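Local structure of phenol hydroxylase component phO (3U52) at residues 25-30 against 39-44; 31-36 against 106-111; 78-83 against 100-105. The protein probably serves as a small subunit of a bacterial multicomponent phenol hydroxylase, packing against other chains of the complex that hydroxylates phenol. All blocks are in the same frame, centred on the assembly; numbering follows the deposited sequence.

Contact 1: 25-30 against 39-44; sequences LLYVYW and PFALLV
V28 and L42 meet at the apolar centre of this hairpin, the first of a beta-grasp (ubiquitin-like) fold, with V28 CG2 lying 3.5 Å from L42 CD1. Because V28 holds CG1 anti to its own nitrogen (chi1 180°), CG2 falls beside that nitrogen, anti to the carbonyl carbon, and meets the leucine branch there. L26 and F40 share this face of the sheet with them, and helix 50-62 covers it, with L53 lying on L26 and L58 on V28, as expected for the grasped helix of such a fold.

The other face carries L25, Y27, A41 and L43. Here A41 CB sits at the edge of the Y27 ring, 3.7 Å from CE1, while L25 and L43 make a looser leucine pair at one end. This side looks toward another protein: the Y27 ring packs edge-to-face on a neighbouring chain, and Y29 OH bonds to its backbone.

Between the faces run the backbone bonds of two hydrogen-bonded pairs, L26 with L42 and V28 with F40. L42 N reaches L26 O at 2.7 Å. F40 O is used twice over: V28 N donates to it at 3.0 Å, and Y27 CA brings its hydrogen to the same oxygen from 3.1 Å, while that oxygen also lies in the plane of the Y27 ring, beyond its edge.

Contact 2: 31-36 against 106-111; sequences PDHLLF and VTTPGL
P31, H33 and L111 carry most of this contact, in which the loop leaving strand 24-29 meets the end of strand 102-107 and the turn that follows it. No direct hydrogen bond joins the two segments; close carbon-to-oxygen packing and one water link them.

P31 lays its ring against the strand end. Its CD comes within 3.1 Å of V106 O, and CG stands 3.8 Å from T107 OG1, the two side chains crossing at about a right angle. The proline carbonyl is then gripped twice. H33 ND1 donates to P31 O at 2.8 Å, the oxygen lying in the imidazole plane although the donor stands above the plane of the carbonyl, and water 1 donates to the same oxygen while accepting from T108 N at 3.1 Å. This water is thus the polar bridge between loop and strand.

H33 points CG away from its carbonyl carbon (chi1 -67°), turning the ring back so that ND1 faces P31 O and CE1 faces L111 O, 3.1 Å away in the ring plane. NE2 is hydrogen-bonded to D67 OD2, so both ring nitrogens have partners and the ring's rotation is fixed. L111 reaches this position through a type II beta turn from T108, closed by L111 N on T108 O at 2.9 Å. T108 OG1 makes a weak hydrogen bond to L111 O but has its stronger partner in W30 NE1.

Around the contact, the W30 ring stacks on H33 and H65 meets the imidazole edge-to-face. V106 is bonded through its backbone to Y29 of strand 24-29, and T107 likewise to E77 of strand 77-80, so the loop rests where the central strand leaves the sheet between its two neighbours.

Contact 3: 78-83 against 100-105; sequences WLLNDE and HKSMLT
M103 O is held by two donors, N81 N at 2.9 Å and water 2, where strand 77-80 runs antiparallel to strand 102-107, the central strand of the beta-grasp sheet. The water also accepts from D82 N and lies 2.8 Å from T105 OG1, tying the type I' turn of L80 to E83 to the strand beside it.

N81 is the first inner residue of that turn, and its side chain extends the pairing beyond the last beta bridge. M103 N donates to N81 OD1 at 3.0 Å, as to a backbone carbonyl, and ND2 gives a nearly straight bond (170°) to S102 OG, 2.9 Å away and in the amide plane. The hydroxyl's stronger partner is D99, and a polar side chain of another protein chain also reaches OD1. With an alanine here, M103 N would probably lose its acceptor and S102 OG the amide donor, though D99 would still hold the hydroxyl, and the turn would be tied less firmly to strand 102-107.

Further along, L79 and T105 form a hydrogen-bonded pair, with L79 N donating to T105 O; their side chains lie side by side, CB to CB 3.9 Å. On the opposite face L80 CD1 touches L104 CD2; F85 packs on both leucines, and helix 50-62 on L104. W78, whose CG lies beside the backbone N (chi1 -72°), brings its indole edge to the same leucine, CZ3 lying 3.8 Å from L104 CB.

Overall arrangement
Contacts 1 and 3 sit on either side of one strand pairing: strand 24-29 runs parallel to strand 102-107, and the bonds L25 O to K101 N and Y29 N to L104 O tie the two contacts together. Contact 1 is the buried one, mostly leucine, valine and aromatic packing over regular backbone bonds. Contact 3 is only partly buried and ends in an amide, a serine and a water. Contact 2, about 15 Å from each of the others between centres, lies farther from the middle of the chain, where regular pairing gives way to a water bridge and a histidine. Contact 3 is nested in the loop that contact 2 closes, and both use strand 102-107.

Contact 1: 25-30 against 39-44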
ATOM      1  N   LEU E  25     -26.242  -4.167  50.351  1.00 24.55           N
ATOM      2  CA  LEU E  25     -24.783  -3.971  50.093  1.00 23.63           C
ATOM      3  C   LEU E  25     -24.073  -3.499  51.356  1.00 22.76           C
ATOM      4  O   LEU E  25     -24.566  -2.638  52.082  1.00 22.44           O
ATOM      5  CB  LEU E  25     -24.558  -2.915  48.984  1.00 23.17           C
ATOM      6  CG  LEU E  25     -24.909  -3.391  47.556  1.00 24.19           C
ATOM      7  CD1 LEU E  25     -24.915  -2.204  46.620  1.00 24.98           C
ATOM      8  CD2 LEU E  25     -23.992  -4.541  47.085  1.00 23.15           C
ATOM      9  N   LEU E  26     -22.896  -4.056  51.581  1.00 22.38           N
ATOM     10  CA  LEU E  26     -22.023  -3.622  52.654  1.00 22.33           C
ATOM     11  C   LEU E  26     -20.586  -3.582  52.114  1.00 21.22           C
ATOM     12  O   LEU E  26     -20.122  -4.521  51.440  1.00 21.51           O
ATOM     13  CB  LEU E  26     -22.107  -4.605  53.834  1.00 20.85           C
ATOM     14  CG  LEU E  26     -21.128  -4.406  54.998  1.00 22.98           C
ATOM     15  CD1 LEU E  26     -21.319  -3.082  55.706  1.00 23.60           C
ATOM     16  CD2 LEU E  26     -21.279  -5.566  56.005  1.00 25.66           C
ATOM     17  N   TYR E  27     -19.857  -2.538  52.474  1.00 21.32           N
ATOM     18  CA  TYR E  27     -18.465  -2.429  52.051  1.00 19.97           C
ATOM     19  C   TYR E  27     -17.584  -2.535  53.242  1.00 20.50           C
ATOM     20  O   TYR E  27     -17.899  -1.957  54.270  1.00 21.43           O
ATOM     21  CB  TYR E  27     -18.209  -1.051  51.399  1.00 20.99           C
ATOM     22  CG  TYR E  27     -19.085  -0.737  50.208  1.00 20.87           C
ATOM     23  CD1 TYR E  27     -18.943  -1.433  48.998  1.00 20.01           C
ATOM     24  CD2 TYR E  27     -20.057   0.246  50.290  1.00 22.70           C
ATOM     25  CE1 TYR E  27     -19.767  -1.141  47.902  1.00 22.54           C
ATOM     26  CE2 TYR E  27     -20.896   0.527  49.211  1.00 23.05           C
ATOM     27  CZ  TYR E  27     -20.749  -0.168  48.027  1.00 25.88           C
ATOM     28  OH  TYR E  27     -21.579   0.163  46.949  1.00 29.91           O
ATOM     29  N   VAL E  28     -16.465  -3.227  53.126  1.00 20.18           N
ATOM     30  CA  VAL E  28     -15.559  -3.300  54.245  1.00 21.01           C
ATOM     31  C   VAL E  28     -14.147  -2.901  53.831  1.00 21.42           C
ATOM     32  O   VAL E  28     -13.586  -3.469  52.883  1.00 22.63           O
ATOM     33  CB  VAL E  28     -15.537  -4.726  54.873  1.00 20.60           C
ATOM     34  CG1 VAL E  28     -14.530  -4.766  56.095  1.00 20.44           C
ATOM     35  CG2 VAL E  28     -16.997  -5.216  55.280  1.00 22.95           C
ATOM     36  N   TYR E  29     -13.574  -1.931  54.553  1.00 20.78           N
ATOM     37  CA  TYR E  29     -12.180  -1.500  54.355  1.00 20.56           C
ATOM     38  C   TYR E  29     -11.252  -1.901  55.521  1.00 19.94           C
ATOM     39  O   TYR E  29     -11.497  -1.532  56.669  1.00 18.01           O
ATOM     40  CB  TYR E  29     -12.171  -0.006  54.124  1.00 20.86           C
ATOM     41  CG  TYR E  29     -10.839   0.695  53.952  1.00 22.03           C
ATOM     42  CD1 TYR E  29     -10.681   2.008  54.411  1.00 21.97           C
ATOM     43  CD2 TYR E  29      -9.755   0.083  53.321  1.00 20.00           C
ATOM     44  CE1 TYR E  29      -9.460   2.692  54.253  1.00 22.10           C
ATOM     45  CE2 TYR E  29      -8.523   0.754  53.174  1.00 22.47           C
ATOM     46  CZ  TYR E  29      -8.382   2.042  53.632  1.00 21.88           C
ATOM     47  OH  TYR E  29      -7.179   2.710  53.485  1.00 21.19           O
ATOM     48  N   TRP E  30     -10.172  -2.630  55.181  1.00 20.11           N
ATOM     49  CA  TRP E  30      -9.136  -3.072  56.120  1.00 21.00           C
ATOM     50  C   TRP E  30      -7.855  -2.264  55.826  1.00 20.63           C
ATOM     51  O   TRP E  30      -7.097  -2.620  54.947  1.00 21.23           O
ATOM     52  CB  TRP E  30      -8.866  -4.566  55.930  1.00 20.42           C
ATOM     53  CG  TRP E  30      -7.942  -5.183  56.962  1.00 20.00           C
ATOM     54  CD1 TRP E  30      -7.649  -4.692  58.198  1.00 20.02           C
ATOM     55  CD2 TRP E  30      -7.266  -6.433  56.861  1.00 19.87           C
ATOM     56  NE1 TRP E  30      -6.816  -5.553  58.867  1.00 20.51           N
ATOM     57  CE2 TRP E  30      -6.594  -6.649  58.087  1.00 19.99           C
ATOM     58  CE3 TRP E  30      -7.192  -7.423  55.867  1.00 20.04           C
ATOM     59  CZ2 TRP E  30      -5.835  -7.812  58.346  1.00 21.25           C
ATOM     60  CZ3 TRP E  30      -6.417  -8.561  56.111  1.00 21.24           C
ATOM     61  CH2 TRP E  30      -5.737  -8.747  57.331  1.00 20.09           C
ATOM     62  N   PRO E  39     -11.747  -1.676  48.872  1.00 19.99           N
ATOM     63  CA  PRO E  39     -12.693  -2.206  49.816  1.00 20.84           C
ATOM     64  C   PRO E  39     -13.554  -3.277  49.182  1.00 20.92           C
ATOM     65  O   PRO E  39     -13.893  -3.186  48.001  1.00 21.98           O
ATOM     66  CB  PRO E  39     -13.547  -0.977  50.180  1.00 20.39           C
ATOM     67  CG  PRO E  39     -12.623   0.184  50.000  1.00 20.64           C
ATOM     68  CD  PRO E  39     -11.847  -0.211  48.772  1.00 20.39           C
ATOM     69  N   PHE E  40     -13.881  -4.294  49.962  1.00 22.57           N
ATOM     70  CA  PHE E  40     -14.769  -5.365  49.508  1.00 22.76           C
ATOM     71  C   PHE E  40     -16.170  -4.854  49.381  1.00 22.67           C
ATOM     72  O   PHE E  40     -16.617  -4.085  50.223  1.00 23.79           O
ATOM     73  CB  PHE E  40     -14.765  -6.491  50.510  1.00 22.83           C
ATOM     74  CG  PHE E  40     -13.422  -7.132  50.720  1.00 24.53           C
ATOM     75  CD1 PHE E  40     -12.696  -7.664  49.653  1.00 25.34           C
ATOM     76  CD2 PHE E  40     -12.915  -7.262  52.005  1.00 25.74           C
ATOM     77  CE1 PHE E  40     -11.478  -8.298  49.859  1.00 23.27           C
ATOM     78  CE2 PHE E  40     -11.680  -7.902  52.226  1.00 26.21           C
ATOM     79  CZ  PHE E  40     -10.968  -8.406  51.143  1.00 27.36           C
ATOM     80  N   ALA E  41     -16.873  -5.293  48.350  1.00 23.63           N
ATOM     81  CA  ALA E  41     -18.311  -5.033  48.208  1.00 23.91           C
ATOM     82  C   ALA E  41     -19.012  -6.343  48.460  1.00 24.77           C
ATOM     83  O   ALA E  41     -18.817  -7.323  47.728  1.00 25.31           O
ATOM     84  CB  ALA E  41     -18.653  -4.514  46.825  1.00 24.95           C
ATOM     85  N   LEU E  42     -19.796  -6.380  49.528  1.00 24.43           N
ATOM     86  CA  LEU E  42     -20.469  -7.611  49.936  1.00 24.66           C
ATOM     87  C   LEU E  42     -22.018  -7.489  49.844  1.00 24.90           C
ATOM     88  O   LEU E  42     -22.576  -6.377  49.970  1.00 24.44           O
ATOM     89  CB  LEU E  42     -20.039  -7.957  51.366  1.00 25.48           C
ATOM     90  CG  LEU E  42     -18.533  -7.846  51.644  1.00 23.82           C
ATOM     91  CD1 LEU E  42     -18.334  -7.704  53.159  1.00 25.55           C
ATOM     92  CD2 LEU E  42     -17.804  -9.071  51.134  1.00 22.98           C
ATOM     93  N   LEU E  43     -22.684  -8.626  49.597  1.00 24.75           N
ATOM     94  CA  LEU E  43     -24.134  -8.743  49.641  1.00 24.80           C
ATOM     95  C   LEU E  43     -24.419  -9.678  50.801  1.00 26.05           C
ATOM     96  O   LEU E  43     -23.961 -10.832  50.838  1.00 25.40           O
ATOM     97  CB  LEU E  43     -24.697  -9.355  48.358  1.00 24.96           C
ATOM     98  CG  LEU E  43     -26.223  -9.147  48.239  1.00 25.69           C
ATOM     99  CD1 LEU E  43     -26.554  -7.698  47.927  1.00 28.78           C
ATOM    100  CD2 LEU E  43     -26.870 -10.061  47.222  1.00 27.42           C
ATOM    101  N   VAL E  44     -25.240  -9.169  51.708  1.00 26.13           N
ATOM    102  CA  VAL E  44     -25.312  -9.621  53.089  1.00 27.95           C
ATOM    103  C   VAL E  44     -26.799  -9.611  53.528  1.00 28.47           C
ATOM    104  O   VAL E  44     -27.595  -8.789  53.034  1.00 27.87           O
ATOM    105  CB  VAL E  44     -24.414  -8.617  53.868  1.00 27.96           C
ATOM    106  CG1 VAL E  44     -25.140  -7.648  54.768  1.00 24.75           C
ATOM    107  CG2 VAL E  44     -23.153  -9.199  54.371  1.00 30.00           C
TER

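Contact 2: 31-36 against 106-111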
ATOM      1  N   PRO E  31      -7.651  -1.110  56.503  1.00 21.87           N
ATOM      2  CA  PRO E  31      -6.452  -0.338  56.122  1.00 21.58           C
ATOM      3  C   PRO E  31      -5.139  -1.075  56.299  1.00 22.73           C
ATOM      4  O   PRO E  31      -5.033  -1.938  57.158  1.00 23.20           O
ATOM      5  CB  PRO E  31      -6.516   0.887  57.048  1.00 22.60           C
ATOM      6  CG  PRO E  31      -7.959   1.009  57.416  1.00 20.88           C
ATOM      7  CD  PRO E  31      -8.476  -0.390  57.492  1.00 21.09           C
ATOM      8  N   ASP E  32      -4.143  -0.694  55.491  1.00 23.40           N
ATOM      9  CA  ASP E  32      -2.777  -1.260  55.477  1.00 23.99           C
ATOM     10  C   ASP E  32      -2.706  -2.674  54.953  1.00 22.39           C
ATOM     11  O   ASP E  32      -1.769  -3.403  55.291  1.00 22.17           O
ATOM     12  CB  ASP E  32      -2.129  -1.151  56.867  1.00 25.74           C
ATOM     13  CG  ASP E  32      -1.927   0.288  57.278  1.00 30.42           C
ATOM     14  OD1 ASP E  32      -1.408   1.085  56.447  1.00 34.99           O
ATOM     15  OD2 ASP E  32      -2.322   0.620  58.417  1.00 36.35           O
ATOM     16  N   HIS E  33      -3.679  -3.046  54.118  1.00 19.50           N
ATOM     17  CA  HIS E  33      -3.741  -4.386  53.536  1.00 20.85           C
ATOM     18  C   HIS E  33      -4.052  -4.325  52.038  1.00 20.63           C
ATOM     19  O   HIS E  33      -5.026  -4.930  51.550  1.00 20.01           O
ATOM     20  CB  HIS E  33      -4.688  -5.288  54.339  1.00 20.92           C
ATOM     21  CG  HIS E  33      -4.158  -5.559  55.715  1.00 24.11           C
ATOM     22  ND1 HIS E  33      -4.224  -4.618  56.725  1.00 23.11           N
ATOM     23  CD2 HIS E  33      -3.399  -6.575  56.196  1.00 24.60           C
ATOM     24  CE1 HIS E  33      -3.580  -5.073  57.793  1.00 24.40           C
ATOM     25  NE2 HIS E  33      -3.083  -6.263  57.501  1.00 23.69           N
ATOM     26  N   LEU E  34      -3.206  -3.575  51.325  1.00 20.04           N
ATOM     27  CA  LEU E  34      -3.494  -3.179  49.930  1.00 19.36           C
ATOM     28  C   LEU E  34      -3.270  -4.339  48.989  1.00 19.92           C
ATOM     29  O   LEU E  34      -3.477  -4.214  47.778  1.00 19.86           O
ATOM     30  CB  LEU E  34      -2.684  -1.932  49.506  1.00 19.44           C
ATOM     31  CG  LEU E  34      -3.142  -0.660  50.247  1.00 16.79           C
ATOM     32  CD1 LEU E  34      -2.109   0.416  50.101  1.00 18.49           C
ATOM     33  CD2 LEU E  34      -4.497  -0.278  49.724  1.00 20.11           C
ATOM     34  N   LEU E  35      -2.881  -5.499  49.539  1.00 19.87           N
ATOM     35  CA  LEU E  35      -2.973  -6.737  48.775  1.00 19.72           C
ATOM     36  C   LEU E  35      -4.341  -6.850  48.068  1.00 20.84           C
ATOM     37  O   LEU E  35      -4.419  -7.324  46.902  1.00 20.14           O
ATOM     38  CB  LEU E  35      -2.665  -7.982  49.649  1.00 19.24           C
ATOM     39  CG  LEU E  35      -2.852  -9.405  49.051  1.00 20.02           C
ATOM     40  CD1 LEU E  35      -1.912  -9.804  47.905  1.00 18.69           C
ATOM     41  CD2 LEU E  35      -2.815 -10.510  50.126  1.00 23.81           C
ATOM     42  N   PHE E  36      -5.404  -6.451  48.774  1.00 19.43           N
ATOM     43  CA  PHE E  36      -6.740  -6.365  48.199  1.00 20.78           C
ATOM     44  C   PHE E  36      -6.783  -4.909  47.770  1.00 21.10           C
ATOM     45  O   PHE E  36      -6.735  -3.997  48.611  1.00 20.95           O
ATOM     46  CB  PHE E  36      -7.795  -6.643  49.278  1.00 19.67           C
ATOM     47  CG  PHE E  36      -7.566  -7.913  49.971  1.00 23.46           C
ATOM     48  CD1 PHE E  36      -7.118  -7.925  51.291  1.00 19.59           C
ATOM     49  CD2 PHE E  36      -7.741  -9.133  49.285  1.00 20.66           C
ATOM     50  CE1 PHE E  36      -6.849  -9.132  51.929  1.00 22.38           C
ATOM     51  CE2 PHE E  36      -7.459 -10.344  49.921  1.00 24.86           C
ATOM     52  CZ  PHE E  36      -7.021 -10.335  51.257  1.00 24.23           C
ATOM     53  N   VAL E 106     -12.093  -1.403  59.378  1.00 23.26           N
ATOM     54  CA  VAL E 106     -11.592  -2.177  60.516  1.00 23.60           C
ATOM     55  C   VAL E 106     -10.097  -2.068  60.579  1.00 25.50           C
ATOM     56  O   VAL E 106      -9.420  -2.424  59.630  1.00 25.47           O
ATOM     57  CB  VAL E 106     -12.011  -3.669  60.504  1.00 24.09           C
ATOM     58  CG1 VAL E 106     -11.742  -4.387  59.156  1.00 22.71           C
ATOM     59  CG2 VAL E 106     -11.328  -4.442  61.685  1.00 23.95           C
ATOM     60  N   THR E 107      -9.587  -1.543  61.697  1.00 26.26           N
ATOM     61  CA  THR E 107      -8.154  -1.379  61.906  1.00 27.45           C
ATOM     62  C   THR E 107      -7.715  -2.382  62.966  1.00 28.08           C
ATOM     63  O   THR E 107      -8.322  -2.460  64.041  1.00 28.64           O
ATOM     64  CB  THR E 107      -7.840   0.079  62.322  1.00 28.15           C
ATOM     65  OG1 THR E 107      -8.090   0.947  61.200  1.00 31.30           O
ATOM     66  CG2 THR E 107      -6.372   0.255  62.751  1.00 27.37           C
ATOM     67  N   THR E 108      -6.677  -3.139  62.642  1.00 28.95           N
ATOM     68  CA  THR E 108      -6.133  -4.196  63.484  1.00 28.98           C
ATOM     69  C   THR E 108      -4.723  -3.808  63.974  1.00 30.01           C
ATOM     70  O   THR E 108      -3.731  -4.082  63.312  1.00 29.04           O
ATOM     71  CB  THR E 108      -6.039  -5.548  62.703  1.00 29.12           C
ATOM     72  OG1 THR E 108      -5.313  -5.350  61.475  1.00 27.39           O
ATOM     73  CG2 THR E 108      -7.463  -6.120  62.375  1.00 28.20           C
ATOM     74  N   PRO E 109      -4.632  -3.158  65.143  1.00 31.55           N
ATOM     75  CA  PRO E 109      -3.319  -2.785  65.736  1.00 32.09           C
ATOM     76  C   PRO E 109      -2.314  -3.919  65.686  1.00 31.76           C
ATOM     77  O   PRO E 109      -2.630  -5.061  66.010  1.00 31.78           O
ATOM     78  CB  PRO E 109      -3.683  -2.499  67.194  1.00 32.72           C
ATOM     79  CG  PRO E 109      -5.111  -1.915  67.056  1.00 33.64           C
ATOM     80  CD  PRO E 109      -5.768  -2.705  65.974  1.00 31.59           C
ATOM     81  N   GLY E 110      -1.114  -3.631  65.243  1.00 31.86           N
ATOM     82  CA  GLY E 110      -0.088  -4.673  65.240  1.00 31.58           C
ATOM     83  C   GLY E 110      -0.037  -5.465  63.950  1.00 32.15           C
ATOM     84  O   GLY E 110       0.936  -6.207  63.695  1.00 32.35           O
ATOM     85  N   LEU E 111      -1.074  -5.325  63.126  1.00 31.16           N
ATOM     86  CA  LEU E 111      -1.073  -6.000  61.833  1.00 31.02           C
ATOM     87  C   LEU E 111      -1.207  -4.896  60.800  1.00 30.52           C
ATOM     88  O   LEU E 111      -2.306  -4.413  60.532  1.00 30.08           O
ATOM     89  CB  LEU E 111      -2.198  -7.034  61.739  1.00 30.42           C
ATOM     90  CG  LEU E 111      -2.194  -8.128  62.816  1.00 31.28           C
ATOM     91  CD1 LEU E 111      -3.391  -8.980  62.670  1.00 31.04           C
ATOM     92  CD2 LEU E 111      -0.921  -8.974  62.811  1.00 31.28           C
TER
HETATM   93  O   HOH W   1      -5.448  -2.168  59.913  1.00 25.22           O

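Contact 3: 78-83 against 100-105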
ATOM      1  N   TRP E  78     -13.186  -0.213  65.022  1.00 28.31           N
ATOM      2  CA  TRP E  78     -14.168  -0.188  63.928  1.00 27.39           C
ATOM      3  C   TRP E  78     -14.672   1.184  63.707  1.00 26.97           C
ATOM      4  O   TRP E  78     -14.867   1.952  64.661  1.00 25.81           O
ATOM      5  CB  TRP E  78     -15.388  -1.123  64.187  1.00 26.73           C
ATOM      6  CG  TRP E  78     -15.117  -2.568  64.089  1.00 26.22           C
ATOM      7  CD1 TRP E  78     -14.705  -3.413  65.107  1.00 25.12           C
ATOM      8  CD2 TRP E  78     -15.261  -3.394  62.919  1.00 25.07           C
ATOM      9  NE1 TRP E  78     -14.541  -4.687  64.621  1.00 26.17           N
ATOM     10  CE2 TRP E  78     -14.879  -4.706  63.284  1.00 25.50           C
ATOM     11  CE3 TRP E  78     -15.649  -3.142  61.592  1.00 26.18           C
ATOM     12  CZ2 TRP E  78     -14.903  -5.779  62.368  1.00 27.68           C
ATOM     13  CZ3 TRP E  78     -15.659  -4.194  60.686  1.00 25.60           C
ATOM     14  CH2 TRP E  78     -15.279  -5.491  61.069  1.00 26.43           C
ATOM     15  N   LEU E  79     -14.878   1.523  62.440  1.00 25.25           N
ATOM     16  CA  LEU E  79     -15.625   2.737  62.105  1.00 24.35           C
ATOM     17  C   LEU E  79     -16.799   2.270  61.292  1.00 23.20           C
ATOM     18  O   LEU E  79     -16.700   1.284  60.576  1.00 21.68           O
ATOM     19  CB  LEU E  79     -14.799   3.692  61.238  1.00 25.15           C
ATOM     20  CG  LEU E  79     -13.708   4.659  61.768  1.00 29.02           C
ATOM     21  CD1 LEU E  79     -12.744   3.983  62.667  1.00 33.92           C
ATOM     22  CD2 LEU E  79     -12.982   5.290  60.593  1.00 27.91           C
ATOM     23  N   LEU E  80     -17.895   3.009  61.367  1.00 23.75           N
ATOM     24  CA  LEU E  80     -19.078   2.756  60.553  1.00 24.08           C
ATOM     25  C   LEU E  80     -19.437   4.073  59.955  1.00 24.77           C
ATOM     26  O   LEU E  80     -19.772   4.998  60.678  1.00 24.42           O
ATOM     27  CB  LEU E  80     -20.255   2.219  61.371  1.00 24.64           C
ATOM     28  CG  LEU E  80     -21.631   2.231  60.687  1.00 23.42           C
ATOM     29  CD1 LEU E  80     -21.630   1.239  59.499  1.00 24.58           C
ATOM     30  CD2 LEU E  80     -22.720   1.865  61.694  1.00 25.27           C
ATOM     31  N   ASN E  81     -19.343   4.172  58.625  1.00 24.48           N
ATOM     32  CA  ASN E  81     -19.597   5.429  57.927  1.00 25.66           C
ATOM     33  C   ASN E  81     -18.741   6.594  58.465  1.00 27.89           C
ATOM     34  O   ASN E  81     -19.198   7.737  58.546  1.00 26.69           O
ATOM     35  CB  ASN E  81     -21.115   5.735  57.866  1.00 24.28           C
ATOM     36  CG  ASN E  81     -21.875   4.608  57.192  1.00 25.04           C
ATOM     37  OD1 ASN E  81     -21.381   4.079  56.196  1.00 21.16           O
ATOM     38  ND2 ASN E  81     -23.035   4.173  57.763  1.00 21.14           N
ATOM     39  N   ASP E  82     -17.483   6.255  58.791  1.00 29.93           N
ATOM     40  CA  ASP E  82     -16.471   7.169  59.278  1.00 33.44           C
ATOM     41  C   ASP E  82     -16.640   7.594  60.733  1.00 34.08           C
ATOM     42  O   ASP E  82     -15.892   8.454  61.197  1.00 34.47           O
ATOM     43  CB  ASP E  82     -16.326   8.402  58.368  1.00 35.18           C
ATOM     44  CG  ASP E  82     -16.491   8.055  56.875  1.00 42.44           C
ATOM     45  OD1 ASP E  82     -15.792   7.113  56.360  1.00 47.53           O
ATOM     46  OD2 ASP E  82     -17.348   8.732  56.221  1.00 49.46           O
ATOM     47  N   GLU E  83     -17.572   6.979  61.461  1.00 33.75           N
ATOM     48  CA  GLU E  83     -17.801   7.311  62.873  1.00 34.89           C
ATOM     49  C   GLU E  83     -17.349   6.141  63.749  1.00 33.74           C
ATOM     50  O   GLU E  83     -17.577   4.980  63.374  1.00 32.45           O
ATOM     51  CB  GLU E  83     -19.300   7.579  63.122  1.00 35.93           C
ATOM     52  CG  GLU E  83     -19.833   8.894  62.559  1.00 43.10           C
ATOM     53  CD  GLU E  83     -19.469  10.129  63.426  1.00 53.66           C
ATOM     54  OE1 GLU E  83     -19.924  10.212  64.608  1.00 57.46           O
ATOM     55  OE2 GLU E  83     -18.734  11.032  62.926  1.00 57.39           O
ATOM     56  N   HIS E 100     -27.981  -0.165  54.225  1.00 25.31           N
ATOM     57  CA  HIS E 100     -27.580  -0.492  52.842  1.00 23.96           C
ATOM     58  C   HIS E 100     -26.499   0.495  52.381  1.00 22.56           C
ATOM     59  O   HIS E 100     -26.607   1.691  52.610  1.00 21.47           O
ATOM     60  CB  HIS E 100     -28.827  -0.487  51.956  1.00 23.87           C
ATOM     61  CG  HIS E 100     -28.574  -0.688  50.503  1.00 22.52           C
ATOM     62  ND1 HIS E 100     -28.071  -1.855  49.979  1.00 23.28           N
ATOM     63  CD2 HIS E 100     -28.796   0.140  49.451  1.00 22.80           C
ATOM     64  CE1 HIS E 100     -28.007  -1.747  48.658  1.00 25.04           C
ATOM     65  NE2 HIS E 100     -28.433  -0.540  48.316  1.00 22.19           N
ATOM     66  N   LYS E 101     -25.447  -0.039  51.783  1.00 21.91           N
ATOM     67  CA  LYS E 101     -24.293   0.759  51.339  1.00 22.02           C
ATOM     68  C   LYS E 101     -23.497   1.520  52.440  1.00 21.15           C
ATOM     69  O   LYS E 101     -22.776   2.489  52.170  1.00 21.83           O
ATOM     70  CB  LYS E 101     -24.714   1.666  50.167  1.00 22.48           C
ATOM     71  CG  LYS E 101     -24.816   0.912  48.830  1.00 21.80           C
ATOM     72  CD  LYS E 101     -24.755   1.903  47.642  1.00 21.24           C
ATOM     73  CE  LYS E 101     -26.177   2.434  47.381  1.00 27.90           C
ATOM     74  NZ  LYS E 101     -26.131   3.650  46.537  1.00 30.17           N
ATOM     75  N   SER E 102     -23.614   1.063  53.680  1.00 21.86           N
ATOM     76  CA  SER E 102     -22.655   1.446  54.731  1.00 22.08           C
ATOM     77  C   SER E 102     -21.259   0.917  54.403  1.00 21.67           C
ATOM     78  O   SER E 102     -21.092  -0.133  53.742  1.00 21.35           O
ATOM     79  CB  SER E 102     -23.104   0.910  56.109  1.00 21.56           C
ATOM     80  OG  SER E 102     -24.146   1.752  56.587  1.00 23.28           O
ATOM     81  N   MET E 103     -20.262   1.613  54.915  1.00 21.85           N
ATOM     82  CA  MET E 103     -18.897   1.073  54.896  1.00 23.18           C
ATOM     83  C   MET E 103     -18.418   0.954  56.311  1.00 22.69           C
ATOM     84  O   MET E 103     -18.417   1.934  57.033  1.00 24.11           O
ATOM     85  CB  MET E 103     -17.933   1.972  54.123  1.00 23.73           C
ATOM     86  CG  MET E 103     -16.545   1.298  53.946  1.00 24.76           C
ATOM     87  SD  MET E 103     -15.472   2.110  52.845  1.00 36.40           S
ATOM     88  CE  MET E 103     -15.658   1.088  51.443  1.00 37.87           C
ATOM     89  N   LEU E 104     -18.049  -0.258  56.697  1.00 23.08           N
ATOM     90  CA  LEU E 104     -17.236  -0.501  57.859  1.00 22.72           C
ATOM     91  C   LEU E 104     -15.707  -0.392  57.565  1.00 22.54           C
ATOM     92  O   LEU E 104     -15.212  -0.921  56.546  1.00 21.16           O
ATOM     93  CB  LEU E 104     -17.522  -1.913  58.335  1.00 22.62           C
ATOM     94  CG  LEU E 104     -18.949  -2.178  58.863  1.00 23.83           C
ATOM     95  CD1 LEU E 104     -19.189  -3.670  58.932  1.00 24.02           C
ATOM     96  CD2 LEU E 104     -19.177  -1.509  60.245  1.00 25.07           C
ATOM     97  N   THR E 105     -14.966   0.265  58.463  1.00 20.75           N
ATOM     98  CA  THR E 105     -13.498   0.310  58.385  1.00 22.00           C
ATOM     99  C   THR E 105     -13.002  -0.461  59.564  1.00 22.70           C
ATOM    100  O   THR E 105     -13.473  -0.218  60.658  1.00 23.92           O
ATOM    101  CB  THR E 105     -12.959   1.772  58.442  1.00 22.62           C
ATOM    102  OG1 THR E 105     -13.478   2.506  57.334  1.00 24.42           O
ATOM    103  CG2 THR E 105     -11.421   1.847  58.383  1.00 22.91           C
TER
HETATM  104  O   HOH W   2     -16.053   3.606  57.634  1.00 25.87           O